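Local coordinates for protein nickel-dependent hydrogenase large subunit (Allochromatium vinosum, PDB 3MYR) that catalyses the reversible oxidation of hydrogen at a nickel-iron centre, as the large subunit of a heterodimeric membrane-bound [NiFe] hydrogenase, at residues 128-133 with 183-188; 202-207 with 240-245; 248-253 with 439-444; 327-332 with 518-523; 350-355 with 373-378. All blocks are in the same frame, centred on the assembly; numbering follows the deposited sequence.

Interaction 1. Residues 128-133 with 183-188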
# COMPACT_ATOMS: atom_id res chain seq x y z
N ARG B 128 -12.11 -17.44 29.85
CA ARG B 128 -11.02 -18.07 30.58
C ARG B 128 -10.19 -19.03 29.74
O ARG B 128 -8.97 -19.00 29.81
CB ARG B 128 -11.50 -18.76 31.85
CG ARG B 128 -10.31 -19.36 32.58
CD ARG B 128 -10.66 -20.02 33.95
NE ARG B 128 -11.27 -19.04 34.87
CZ ARG B 128 -10.58 -18.09 35.52
NH1 ARG B 128 -9.25 -17.98 35.38
NH2 ARG B 128 -11.24 -17.24 36.31
N ALA B 129 -10.83 -19.90 28.97
CA ALA B 129 -10.11 -20.80 28.07
C ALA B 129 -9.35 -19.98 27.02
O ALA B 129 -8.24 -20.37 26.58
CB ALA B 129 -11.11 -21.82 27.40
N THR B 130 -9.89 -18.84 26.61
CA THR B 130 -9.22 -18.04 25.59
C THR B 130 -7.90 -17.49 26.18
O THR B 130 -6.87 -17.48 25.52
CB THR B 130 -10.08 -16.84 25.15
OG1 THR B 130 -11.33 -17.33 24.65
CG2 THR B 130 -9.42 -16.04 24.05
N SER B 131 -7.97 -17.10 27.45
CA SER B 131 -6.80 -16.64 28.18
C SER B 131 -5.76 -17.76 28.33
O SER B 131 -4.59 -17.54 28.05
CB SER B 131 -7.23 -16.13 29.56
OG SER B 131 -6.11 -15.88 30.36
N GLU B 132 -6.19 -18.98 28.72
CA GLU B 132 -5.24 -20.12 28.80
C GLU B 132 -4.54 -20.39 27.46
O GLU B 132 -3.34 -20.64 27.44
CB GLU B 132 -5.91 -21.43 29.33
CG GLU B 132 -6.52 -21.26 30.68
CD GLU B 132 -5.49 -21.22 31.84
OE1 GLU B 132 -5.91 -21.17 33.02
OE2 GLU B 132 -4.27 -21.35 31.55
N LEU B 133 -5.29 -20.35 26.36
CA LEU B 133 -4.72 -20.60 25.09
C LEU B 133 -3.73 -19.50 24.75
O LEU B 133 -2.58 -19.78 24.35
CB LEU B 133 -5.81 -20.54 24.05
CG LEU B 133 -5.68 -21.20 22.69
CD1 LEU B 133 -6.27 -20.46 21.49
CD2 LEU B 133 -4.45 -22.32 22.37
N ALA B 183 -9.72 -19.76 19.90
CA ALA B 183 -8.71 -19.23 19.00
C ALA B 183 -9.32 -18.07 18.20
O ALA B 183 -8.63 -17.09 17.88
CB ALA B 183 -8.18 -20.36 18.04
N ASN B 184 -10.60 -18.17 17.84
CA ASN B 184 -11.21 -17.06 17.09
C ASN B 184 -11.22 -15.80 17.94
O ASN B 184 -10.95 -14.70 17.43
CB ASN B 184 -12.63 -17.41 16.63
CG ASN B 184 -12.63 -18.49 15.50
OD1 ASN B 184 -11.94 -18.34 14.52
ND2 ASN B 184 -13.47 -19.52 15.63
N LEU B 185 -11.59 -15.93 19.23
CA LEU B 185 -11.69 -14.73 20.10
C LEU B 185 -10.30 -14.12 20.29
O LEU B 185 -10.14 -12.92 20.18
CB LEU B 185 -12.38 -15.07 21.47
CG LEU B 185 -12.52 -13.88 22.45
CD1 LEU B 185 -13.24 -12.63 21.79
CD2 LEU B 185 -13.22 -14.32 23.77
N MET B 186 -9.27 -14.97 20.40
CA MET B 186 -7.93 -14.51 20.59
C MET B 186 -7.48 -13.67 19.36
O MET B 186 -6.90 -12.59 19.49
CB MET B 186 -6.99 -15.69 20.77
CG MET B 186 -5.52 -15.27 20.94
SD MET B 186 -4.40 -16.74 21.15
CE MET B 186 -4.21 -17.17 19.42
N ALA B 187 -7.72 -14.20 18.16
CA ALA B 187 -7.37 -13.51 16.92
C ALA B 187 -8.12 -12.20 16.75
O ALA B 187 -7.55 -11.22 16.28
CB ALA B 187 -7.65 -14.42 15.75
N VAL B 188 -9.41 -12.17 17.09
CA VAL B 188 -10.16 -10.93 17.06
C VAL B 188 -9.56 -9.88 18.03
O VAL B 188 -9.45 -8.71 17.68
CB VAL B 188 -11.65 -11.22 17.50
CG1 VAL B 188 -12.34 -9.94 17.88
CG2 VAL B 188 -12.41 -11.92 16.33
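A helix-helix crossing brings Thr130 of the short helix 127-137 against Leu185 and Met186 near the start of helix 181-201. The two axes approach to 9.0 Å and cross at -72°, and two residues of the first helix, Thr130 and Leu133, carry its side of the contact. Thr130 lies with both branches over the second helix. A chi1 of -58° sets OG1 beside the backbone N and leaves the methyl CG2 anti to it; CG2 sits 3.8 Å from Met186 N, while OG1 is turned to Leu185, meeting CD2 at 3.7 Å. That hydroxyl is not left without a polar partner in this apolar setting: it is hydrogen-bonded to the carbonyl O of Asp126, one turn earlier. This is a steep crossing of two helices in the helix-rich part of the large subunit, away from its metal sites. Leu133 supplies the second point of contact. One branch does the touching, CD1 lying 3.7 Å from Ala183 CA and 3.9 Å from Ala183 CB. The same methyl faces the sulfur of Met186, with CD1 to SD at 4.2 Å; the methionine chain runs straight out from its helix through chi2 and bends only at chi3 (82°). Beyond the pair, helix 145-160 packs on both partners, Phe148 against Thr130 and Gln152 against Leu185.

Interaction 2. Residues 202-207 with 240-245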
# COMPACT_ATOMS: atom_id res chain seq x y z
N ALA B 202 3.59 3.84 12.77
CA ALA B 202 3.65 4.79 11.68
C ALA B 202 4.39 6.08 12.05
O ALA B 202 4.80 6.83 11.15
CB ALA B 202 2.24 5.14 11.25
N LYS B 203 4.52 6.37 13.34
CA LYS B 203 5.30 7.58 13.79
C LYS B 203 6.75 7.49 13.37
O LYS B 203 7.43 8.51 13.26
CB LYS B 203 5.26 7.64 15.34
CG LYS B 203 3.86 7.98 15.86
CD LYS B 203 3.88 8.02 17.35
CE LYS B 203 2.47 8.41 17.84
NZ LYS B 203 2.61 8.29 19.34
N PHE B 204 7.24 6.26 13.13
CA PHE B 204 8.63 6.09 12.70
C PHE B 204 8.87 6.78 11.34
O PHE B 204 9.84 7.52 11.18
CB PHE B 204 8.91 4.58 12.51
CG PHE B 204 10.39 4.21 12.38
CD1 PHE B 204 11.14 3.84 13.50
CD2 PHE B 204 11.01 4.21 11.13
CE1 PHE B 204 12.48 3.41 13.37
CE2 PHE B 204 12.36 3.87 11.00
CZ PHE B 204 13.08 3.41 12.13
N HIS B 205 8.06 6.48 10.33
CA HIS B 205 8.18 7.23 9.08
C HIS B 205 7.96 8.76 9.23
O HIS B 205 8.56 9.56 8.48
CB HIS B 205 7.18 6.70 8.04
CG HIS B 205 7.55 5.37 7.49
ND1 HIS B 205 6.77 4.69 6.57
CD2 HIS B 205 8.68 4.62 7.67
CE1 HIS B 205 7.41 3.61 6.17
NE2 HIS B 205 8.56 3.53 6.83
N ALA B 206 7.18 9.18 10.22
CA ALA B 206 6.92 10.63 10.32
C ALA B 206 8.18 11.34 10.84
O ALA B 206 8.53 12.42 10.38
CB ALA B 206 5.72 10.88 11.25
N ILE B 207 8.91 10.67 11.73
CA ILE B 207 10.13 11.27 12.22
C ILE B 207 11.18 11.55 11.11
O ILE B 207 11.63 12.66 10.95
CB ILE B 207 10.73 10.47 13.39
CG1 ILE B 207 9.80 10.54 14.60
CG2 ILE B 207 12.20 10.99 13.75
CD1 ILE B 207 10.22 9.53 15.76
N ALA B 240 15.96 9.14 20.48
CA ALA B 240 15.43 8.34 21.60
C ALA B 240 14.04 7.85 21.25
O ALA B 240 13.71 6.74 21.57
CB ALA B 240 15.35 9.16 22.86
N GLU B 241 13.22 8.71 20.63
CA GLU B 241 11.87 8.25 20.19
C GLU B 241 11.98 7.12 19.14
O GLU B 241 11.25 6.16 19.17
CB GLU B 241 11.11 9.45 19.57
CG GLU B 241 10.94 10.65 20.54
CD GLU B 241 10.13 11.84 19.91
OE1 GLU B 241 8.92 11.96 20.21
OE2 GLU B 241 10.65 12.57 19.04
N VAL B 242 12.94 7.23 18.23
CA VAL B 242 13.09 6.21 17.21
C VAL B 242 13.44 4.88 17.90
O VAL B 242 12.92 3.81 17.55
CB VAL B 242 14.19 6.60 16.27
CG1 VAL B 242 14.60 5.39 15.33
CG2 VAL B 242 13.82 7.88 15.50
N ARG B 243 14.33 4.95 18.90
CA ARG B 243 14.71 3.72 19.58
C ARG B 243 13.50 3.01 20.21
O ARG B 243 13.37 1.78 20.17
CB ARG B 243 15.70 4.03 20.69
CG ARG B 243 16.02 2.72 21.42
CD ARG B 243 16.67 3.01 22.80
NE ARG B 243 18.11 3.14 22.59
CZ ARG B 243 18.96 2.11 22.53
NH1 ARG B 243 18.54 0.84 22.66
NH2 ARG B 243 20.24 2.35 22.31
N ASN B 244 12.65 3.76 20.88
CA ASN B 244 11.47 3.14 21.51
C ASN B 244 10.54 2.50 20.48
O ASN B 244 9.93 1.45 20.72
CB ASN B 244 10.70 4.15 22.37
CG ASN B 244 11.39 4.39 23.73
OD1 ASN B 244 12.48 3.90 23.98
ND2 ASN B 244 10.75 5.14 24.61
N LEU B 245 10.38 3.16 19.33
CA LEU B 245 9.48 2.58 18.28
C LEU B 245 10.02 1.22 17.77
O LEU B 245 9.26 0.29 17.56
CB LEU B 245 9.31 3.58 17.10
CG LEU B 245 8.51 4.80 17.52
CD1 LEU B 245 8.80 6.02 16.52
CD2 LEU B 245 6.97 4.38 17.62
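Ile207 and Leu245 reach toward each other tip to tip across two helices that run nearly antiparallel, with their short axes 10.1 Å apart and 153° between their directions. The contact has no hydrogen bond between the segments and is made by van der Waals packing of three kinds. Among the aliphatic pairs, Ile207 CD1 ends 3.9 Å from Leu245 CD1 and touches the CB of Glu241 as well, while its other branch, CG2, meets Val242 CG2 at 3.9 Å. Ile207 thus packs on three residues of the opposite helix, CD1 reaching all of them and CG2 adding to the contact with Val242. The aromatic contacts belong to Phe204, whose ring extends across the interface because CG is anti to the backbone N (chi1 -167°). Its CE1 comes to 3.5 Å from Val242 CG1 in an oblique approach, and Leu245 CB lies at the ring edge, near its plane, 4.0 Å from CD1. In the third kind, side chain meets backbone: Leu245 CD1 rests 3.7 Å from Phe204 N, against the backbone of that residue. The carboxylate of Glu241 turns to its own helix, in salt bridges with Arg238 and Lys237. Around the pair, helix 86-112 packs on Phe204 through Leu94 and Ala98, helix 426-456 reaches it through Met444, and Thr237 of the small subunit lies against Lys203 and Ile207, so the partner chain borders this contact between helices 203-209 and 236-265.

Interaction 3. Residues 248-253 with 439-444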
# COMPACT_ATOMS: atom_id res chain seq x y z
N SER B 248 8.96 -1.47 20.32
CA SER B 248 7.60 -1.95 20.16
C SER B 248 7.31 -2.72 18.90
O SER B 248 6.43 -3.57 18.91
CB SER B 248 6.47 -0.95 20.45
OG SER B 248 6.88 0.26 20.07
N MET B 249 8.02 -2.46 17.82
CA MET B 249 7.93 -3.31 16.63
C MET B 249 8.38 -4.73 16.92
O MET B 249 7.66 -5.67 16.59
CB MET B 249 8.75 -2.75 15.47
CG MET B 249 8.18 -1.47 14.91
SD MET B 249 9.36 -0.97 13.63
CE MET B 249 9.35 0.81 13.80
N ARG B 250 9.56 -4.86 17.57
CA ARG B 250 10.10 -6.16 17.90
C ARG B 250 9.12 -6.95 18.77
O ARG B 250 8.88 -8.16 18.55
CB ARG B 250 11.44 -6.08 18.66
CG ARG B 250 12.14 -7.45 18.76
CD ARG B 250 13.68 -7.20 18.93
NE ARG B 250 14.52 -8.36 18.58
CZ ARG B 250 14.75 -9.40 19.40
NH1 ARG B 250 15.53 -10.40 19.02
NH2 ARG B 250 14.19 -9.47 20.59
N THR B 251 8.60 -6.32 19.80
CA THR B 251 7.76 -7.01 20.75
C THR B 251 6.50 -7.50 20.05
O THR B 251 6.06 -8.62 20.30
CB THR B 251 7.33 -6.04 21.88
OG1 THR B 251 8.52 -5.64 22.53
CG2 THR B 251 6.46 -6.76 22.98
N PHE B 252 5.90 -6.68 19.20
CA PHE B 252 4.58 -7.08 18.60
C PHE B 252 4.79 -8.25 17.63
O PHE B 252 4.01 -9.23 17.63
CB PHE B 252 3.86 -5.92 17.93
CG PHE B 252 2.40 -6.15 17.69
CD1 PHE B 252 1.95 -6.72 16.47
CD2 PHE B 252 1.48 -5.86 18.66
CE1 PHE B 252 0.55 -6.98 16.28
CE2 PHE B 252 0.08 -6.11 18.46
CZ PHE B 252 -0.36 -6.61 17.23
N VAL B 253 5.90 -8.20 16.89
CA VAL B 253 6.20 -9.33 15.96
C VAL B 253 6.48 -10.61 16.73
O VAL B 253 5.88 -11.67 16.43
CB VAL B 253 7.41 -8.98 15.01
CG1 VAL B 253 7.88 -10.20 14.17
CG2 VAL B 253 7.03 -7.82 14.09
N ILE B 439 12.89 -11.67 10.74
CA ILE B 439 14.28 -11.43 10.33
C ILE B 439 14.51 -9.91 10.25
O ILE B 439 15.55 -9.42 10.66
CB ILE B 439 14.57 -12.10 8.97
CG1 ILE B 439 14.58 -13.65 9.14
CG2 ILE B 439 15.94 -11.55 8.35
CD1 ILE B 439 14.69 -14.39 7.84
N LEU B 440 13.53 -9.16 9.73
CA LEU B 440 13.72 -7.72 9.49
C LEU B 440 13.71 -6.98 10.81
O LEU B 440 14.42 -6.00 11.01
CB LEU B 440 12.61 -7.16 8.61
CG LEU B 440 12.96 -7.41 7.17
CD1 LEU B 440 11.77 -7.11 6.31
CD2 LEU B 440 14.04 -6.43 6.80
N VAL B 441 12.82 -7.38 11.70
CA VAL B 441 12.74 -6.68 12.96
C VAL B 441 14.03 -6.83 13.80
O VAL B 441 14.48 -5.86 14.33
CB VAL B 441 11.44 -7.01 13.78
CG1 VAL B 441 11.66 -8.21 14.69
CG2 VAL B 441 11.07 -5.82 14.54
N ASP B 442 14.68 -8.00 13.77
CA ASP B 442 15.99 -8.16 14.38
C ASP B 442 17.05 -7.33 13.69
O ASP B 442 17.92 -6.88 14.35
CB ASP B 442 16.46 -9.64 14.39
CG ASP B 442 15.58 -10.54 15.29
OD1 ASP B 442 15.74 -11.79 15.26
OD2 ASP B 442 14.76 -9.98 16.07
N ALA B 443 16.97 -7.13 12.37
CA ALA B 443 18.00 -6.34 11.69
C ALA B 443 17.96 -4.82 12.02
O ALA B 443 18.98 -4.12 11.85
CB ALA B 443 17.88 -6.53 10.18
N MET B 444 16.78 -4.33 12.40
CA MET B 444 16.55 -2.91 12.66
C MET B 444 17.52 -2.39 13.68
O MET B 444 17.95 -1.27 13.52
CB MET B 444 15.12 -2.62 13.17
CG MET B 444 13.98 -2.93 12.15
SD MET B 444 13.90 -1.68 10.88
CE MET B 444 13.12 -0.32 11.85
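Helices 236-265 and 426-456 run nearly antiparallel here, 154° between their directions, and come within 9.4 Å axis to axis, the CA atoms of Arg250 and Val441 being the nearest pair. Val441 is the apolar centre of the contact. Its CG2 presses on the opposite backbone, 3.5 Å from Arg250 CA, and lies 4.0 Å from Met249 CB; CG1, placed by a chi1 of 89° between the backbone N and the carbonyl carbon, faces Val253 CG1. The two methionines continue the packing, Met249 SD standing 4.2 Å from Met444 CE. Such close antiparallel packing of two long helices belongs to the helical bundle of the large subunit, to which helix 86-112 adds Ile101, against both Val253 and Val441. On the exposed side of the contact, a salt bridge closes the pair. Arg250, extended from CG to NE, passes Val441 at about a right angle and brings NE to 3.0 Å and NH1 to 3.1 Å from the same oxygen, Asp442 OD2. Both bonds are weak because they are bent, and the guanidinium and carboxylate planes stand 31° apart. OD2 also takes the ammonium of Lys438, while OD1 accepts a hydrogen bond from Gln404 of helix 403-416.

Interaction 4. Residues 327-332 with 518-523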
# COMPACT_ATOMS: atom_id res chain seq x y z
N PHE B 327 4.62 -8.45 -21.41
CA PHE B 327 3.79 -8.86 -22.55
C PHE B 327 2.38 -8.33 -22.35
O PHE B 327 1.96 -8.03 -21.20
CB PHE B 327 3.77 -10.40 -22.68
CG PHE B 327 5.07 -10.98 -23.19
CD1 PHE B 327 5.25 -11.25 -24.57
CD2 PHE B 327 6.11 -11.26 -22.32
CE1 PHE B 327 6.47 -11.83 -25.05
CE2 PHE B 327 7.33 -11.83 -22.77
CZ PHE B 327 7.51 -12.12 -24.16
N VAL B 328 1.67 -8.18 -23.48
CA VAL B 328 0.34 -7.65 -23.48
C VAL B 328 -0.62 -8.49 -24.32
O VAL B 328 -1.69 -8.03 -24.69
CB VAL B 328 0.28 -6.19 -23.84
CG1 VAL B 328 1.11 -5.35 -22.83
CG2 VAL B 328 0.75 -5.94 -25.33
N ASN B 329 -0.27 -9.75 -24.57
CA ASN B 329 -1.13 -10.63 -25.39
C ASN B 329 -2.52 -10.73 -24.78
O ASN B 329 -3.44 -11.05 -25.50
CB ASN B 329 -0.62 -12.07 -25.39
CG ASN B 329 0.86 -12.17 -25.68
OD1 ASN B 329 1.67 -12.04 -24.76
ND2 ASN B 329 1.21 -12.52 -26.93
N HIS B 330 -2.65 -10.57 -23.45
CA HIS B 330 -3.98 -10.61 -22.79
C HIS B 330 -4.21 -9.41 -21.86
O HIS B 330 -4.89 -9.55 -20.84
CB HIS B 330 -4.15 -11.91 -22.01
CG HIS B 330 -4.40 -13.10 -22.90
ND1 HIS B 330 -3.41 -14.00 -23.23
CD2 HIS B 330 -5.50 -13.47 -23.60
CE1 HIS B 330 -3.92 -14.93 -24.03
NE2 HIS B 330 -5.18 -14.63 -24.26
N SER B 331 -3.71 -8.23 -22.26
CA SER B 331 -3.78 -6.99 -21.48
C SER B 331 -4.35 -5.91 -22.39
O SER B 331 -4.20 -5.98 -23.62
CB SER B 331 -2.39 -6.56 -21.01
OG SER B 331 -1.76 -7.66 -20.33
N TRP B 332 -4.96 -4.89 -21.78
CA TRP B 332 -5.63 -3.83 -22.51
C TRP B 332 -4.70 -2.70 -22.96
O TRP B 332 -4.91 -1.53 -22.58
CB TRP B 332 -6.78 -3.33 -21.65
CG TRP B 332 -7.86 -4.36 -21.53
CD1 TRP B 332 -8.40 -5.10 -22.55
CD2 TRP B 332 -8.60 -4.71 -20.35
NE1 TRP B 332 -9.41 -5.90 -22.09
CE2 TRP B 332 -9.56 -5.69 -20.74
CE3 TRP B 332 -8.60 -4.23 -19.03
CZ2 TRP B 332 -10.50 -6.26 -19.83
CZ3 TRP B 332 -9.53 -4.81 -18.09
CH2 TRP B 332 -10.47 -5.80 -18.51
N ASP B 518 0.18 -14.92 -21.09
CA ASP B 518 1.04 -14.40 -22.15
C ASP B 518 0.69 -15.11 -23.46
O ASP B 518 -0.35 -15.76 -23.55
CB ASP B 518 2.55 -14.58 -21.81
CG ASP B 518 2.96 -16.06 -21.69
OD1 ASP B 518 2.25 -16.95 -22.22
OD2 ASP B 518 3.95 -16.36 -20.98
N GLY B 519 1.50 -14.94 -24.50
CA GLY B 519 1.16 -15.51 -25.83
C GLY B 519 1.18 -17.03 -25.94
O GLY B 519 0.65 -17.58 -26.90
N ARG B 520 1.81 -17.70 -24.97
CA ARG B 520 1.90 -19.17 -24.95
C ARG B 520 0.77 -19.73 -24.08
O ARG B 520 0.79 -20.91 -23.74
CB ARG B 520 3.28 -19.65 -24.40
CG ARG B 520 4.58 -19.30 -25.23
CD ARG B 520 4.68 -17.76 -25.67
NE ARG B 520 5.74 -16.97 -24.99
CZ ARG B 520 5.72 -15.67 -24.65
NH1 ARG B 520 6.77 -15.20 -23.98
NH2 ARG B 520 4.67 -14.83 -24.90
N GLY B 521 -0.18 -18.87 -23.66
CA GLY B 521 -1.22 -19.30 -22.73
C GLY B 521 -0.66 -19.58 -21.32
O GLY B 521 -1.36 -20.19 -20.49
N GLN B 522 0.57 -19.13 -21.01
CA GLN B 522 1.17 -19.40 -19.71
C GLN B 522 0.56 -18.45 -18.65
O GLN B 522 0.62 -17.23 -18.78
CB GLN B 522 2.67 -19.18 -19.79
CG GLN B 522 3.43 -19.70 -18.63
CD GLN B 522 4.93 -19.37 -18.70
OE1 GLN B 522 5.70 -19.78 -17.83
NE2 GLN B 522 5.32 -18.54 -19.65
N ALA B 523 -0.02 -19.03 -17.61
CA ALA B 523 -0.76 -18.31 -16.57
C ALA B 523 0.20 -17.57 -15.64
O ALA B 523 1.35 -18.03 -15.45
CB ALA B 523 -1.66 -19.33 -15.74
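The guanidinium of Arg520 stands over one face of the Phe327 ring, its plane inclined 59° to that of the ring. The guanidinium presents its edge to the ring face: NH1 comes to 3.2 Å from Phe327 CZ and NH2 to 3.5 Å from CE1. With CZ of Arg520 4.3 Å from the ring centroid and 26° off the normal, this is a cation-pi contact. The chain folds back to get there, bending at chi2 and chi3, so that an arginine whose CB points away still reaches the other loop. Asn329 lies beside the turn, its carboxamide packed on the Asp518-Gly519 peptide with OD1 3.5 Å from Asp518 C. His330 turns its ring edge to the same peptide, ND1 lying 3.5 Å from Asp518 O in the ring plane; its weak hydrogen bond goes instead to the carbonyl of Arg517. Asp518 shapes the surface that these groups meet. Its OD1 receives the backbone N of Arg520 (2.9 Å) and that of Gln522 from opposite faces of the carboxylate, while OD2 uses its syn lone pair for Gln522 NE2 and pairs also with Arg380. A type I beta turn from Asp518 to Gly521, with an Asx turn at its first residue, thus presents the arginine; the partly buried contact joins this turn, between helices 509-514 and 525-531, to the end of strand 324-327 and the loop that follows.

Interaction 5. Residues 350-355 with 373-378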
# COMPACT_ATOMS: atom_id res chain seq x y z
N THR B 350 3.10 2.32 -22.73
CA THR B 350 1.88 2.29 -21.91
C THR B 350 0.82 3.07 -22.70
O THR B 350 0.65 4.29 -22.50
CB THR B 350 2.12 2.85 -20.46
OG1 THR B 350 3.19 2.11 -19.84
CG2 THR B 350 0.89 2.65 -19.59
N ASN B 351 0.27 2.41 -23.73
CA ASN B 351 -0.76 3.01 -24.56
C ASN B 351 -2.07 2.26 -24.24
O ASN B 351 -2.20 1.09 -24.58
CB ASN B 351 -0.45 2.83 -26.07
CG ASN B 351 0.95 3.37 -26.45
OD1 ASN B 351 1.26 4.53 -26.19
ND2 ASN B 351 1.79 2.54 -27.04
N LEU B 352 -2.99 2.92 -23.56
CA LEU B 352 -4.19 2.23 -23.02
C LEU B 352 -5.15 1.88 -24.16
O LEU B 352 -5.49 2.75 -24.93
CB LEU B 352 -4.95 3.14 -22.02
CG LEU B 352 -4.14 3.81 -20.89
CD1 LEU B 352 -5.09 4.43 -19.82
CD2 LEU B 352 -3.30 2.78 -20.22
N GLU B 353 -5.61 0.64 -24.24
CA GLU B 353 -6.52 0.27 -25.32
C GLU B 353 -7.53 -0.79 -24.85
O GLU B 353 -7.28 -1.97 -24.89
CB GLU B 353 -5.76 -0.21 -26.56
CG GLU B 353 -6.70 -0.43 -27.79
CD GLU B 353 -7.68 0.74 -28.06
OE1 GLU B 353 -7.16 1.83 -28.32
OE2 GLU B 353 -8.96 0.60 -28.07
N TYR B 354 -8.63 -0.33 -24.30
CA TYR B 354 -9.66 -1.21 -23.80
C TYR B 354 -10.46 -1.84 -24.95
O TYR B 354 -10.54 -3.05 -25.05
CB TYR B 354 -10.56 -0.42 -22.82
CG TYR B 354 -11.52 -1.27 -22.00
CD1 TYR B 354 -12.90 -1.29 -22.29
CD2 TYR B 354 -11.05 -2.05 -20.93
CE1 TYR B 354 -13.78 -2.04 -21.51
CE2 TYR B 354 -11.91 -2.84 -20.18
CZ TYR B 354 -13.27 -2.81 -20.48
OH TYR B 354 -14.09 -3.57 -19.70
N ASP B 355 -11.04 -1.00 -25.81
CA ASP B 355 -12.00 -1.46 -26.81
C ASP B 355 -11.35 -2.41 -27.80
O ASP B 355 -11.87 -3.51 -28.04
CB ASP B 355 -12.59 -0.25 -27.58
CG ASP B 355 -13.51 0.60 -26.69
OD1 ASP B 355 -13.82 0.22 -25.53
OD2 ASP B 355 -14.01 1.62 -27.18
N TYR B 373 -7.79 -9.09 -21.05
CA TYR B 373 -8.78 -9.25 -19.99
C TYR B 373 -8.34 -8.60 -18.66
O TYR B 373 -8.92 -8.90 -17.56
CB TYR B 373 -9.20 -10.75 -19.84
CG TYR B 373 -8.11 -11.75 -19.36
CD1 TYR B 373 -7.46 -12.61 -20.25
CD2 TYR B 373 -7.76 -11.82 -18.00
CE1 TYR B 373 -6.50 -13.55 -19.80
CE2 TYR B 373 -6.82 -12.73 -17.52
CZ TYR B 373 -6.19 -13.58 -18.45
OH TYR B 373 -5.25 -14.43 -18.00
N SER B 374 -7.34 -7.71 -18.74
CA SER B 374 -6.79 -7.09 -17.57
C SER B 374 -6.05 -5.79 -17.88
O SER B 374 -5.47 -5.63 -18.96
CB SER B 374 -5.78 -8.07 -16.86
OG SER B 374 -5.27 -7.46 -15.61
N TRP B 375 -6.01 -4.88 -16.89
CA TRP B 375 -5.20 -3.69 -16.97
C TRP B 375 -3.78 -3.99 -16.53
O TRP B 375 -2.94 -3.13 -16.69
CB TRP B 375 -5.75 -2.48 -16.20
CG TRP B 375 -6.92 -1.82 -16.89
CD1 TRP B 375 -8.22 -1.78 -16.46
CD2 TRP B 375 -6.87 -1.06 -18.09
NE1 TRP B 375 -9.00 -1.08 -17.34
CE2 TRP B 375 -8.20 -0.66 -18.38
CE3 TRP B 375 -5.84 -0.77 -19.02
CZ2 TRP B 375 -8.52 0.13 -19.51
CZ3 TRP B 375 -6.16 0.04 -20.13
CH2 TRP B 375 -7.49 0.44 -20.38
N LEU B 376 -3.51 -5.22 -16.07
CA LEU B 376 -2.10 -5.60 -15.76
C LEU B 376 -1.38 -6.06 -17.00
O LEU B 376 -1.92 -6.89 -17.75
CB LEU B 376 -1.97 -6.71 -14.67
CG LEU B 376 -2.35 -6.26 -13.23
CD1 LEU B 376 -3.91 -6.06 -13.09
CD2 LEU B 376 -1.90 -7.43 -12.32
N LYS B 377 -0.17 -5.52 -17.24
CA LYS B 377 0.78 -6.17 -18.16
C LYS B 377 1.20 -7.56 -17.59
O LYS B 377 0.99 -7.83 -16.40
CB LYS B 377 2.01 -5.30 -18.37
CG LYS B 377 1.70 -3.98 -19.09
CD LYS B 377 2.96 -3.15 -19.22
CE LYS B 377 2.63 -1.82 -19.91
NZ LYS B 377 3.84 -0.88 -19.92
N ALA B 378 1.77 -8.42 -18.46
CA ALA B 378 2.26 -9.74 -18.06
C ALA B 378 3.80 -9.84 -18.06
O ALA B 378 4.39 -10.06 -19.11
CB ALA B 378 1.64 -10.83 -18.94
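Lys377 NZ donates a hydrogen bond to Thr350 OG1 at 3.1 Å, and Trp375 supplies the remainder of the contact through its six-membered ring. Leu352 CB touches CZ3 of that ring at 3.8 Å, and Tyr354 CD2 approaches CZ2 at 3.6 Å. The tyrosine and indole planes are only 19° apart, yet their centroids are 5.8 Å apart, so the rings are slid past each other with hardly any overlap. Lys377 attains its partner with a chain extended beyond CG, the ammonium being carried the full length of the side chain. Further bonds hold these groups. Thr350 OG1 is also hydrogen-bonded to Glu42 OE1, and Lys377 NZ to the carbonyl of Gln349. The indole NE1 bonds to the carbonyl O of Gly84 of the small subunit, whose Phe85 packs on Leu352 and Trp375, which places the aromatic pair at the subunit interface. An ST turn, in which Ser374 OG accepts from Leu376 N, shapes the backbone around Trp375. Because Glu42 is a magnesium ligand and the lysine side chain comes to about 4 Å from the ion, the pair probably belongs to the second shell of that metal, where the ammonium would probably help to balance the carboxylate charge.

How the interactions relate
The five contacts fall into two groups on opposite sides of the chain's centre. Interactions 2 and 3 share helix 236-265, their centres about 13 Å apart, and meet where Phe204 CD1 lies 3.5 Å from Met249 CE; interaction 1, about 24 Å from interaction 3 between centres, lies farther out in the helical part. Interactions 4 and 5, with centres about 11 Å apart, join through probable hydrogen bonds, Ser331 OG to Leu376 O (2.7 Å) and Ala378 N to Phe327 O. Interaction 5 is the one beside a metal: the side chain of Lys377 comes to about 4 Å from the magnesium and about 13 Å from the nickel-iron centre, whereas the side chain of Phe327 in interaction 4 stands about 12 Å from the magnesium.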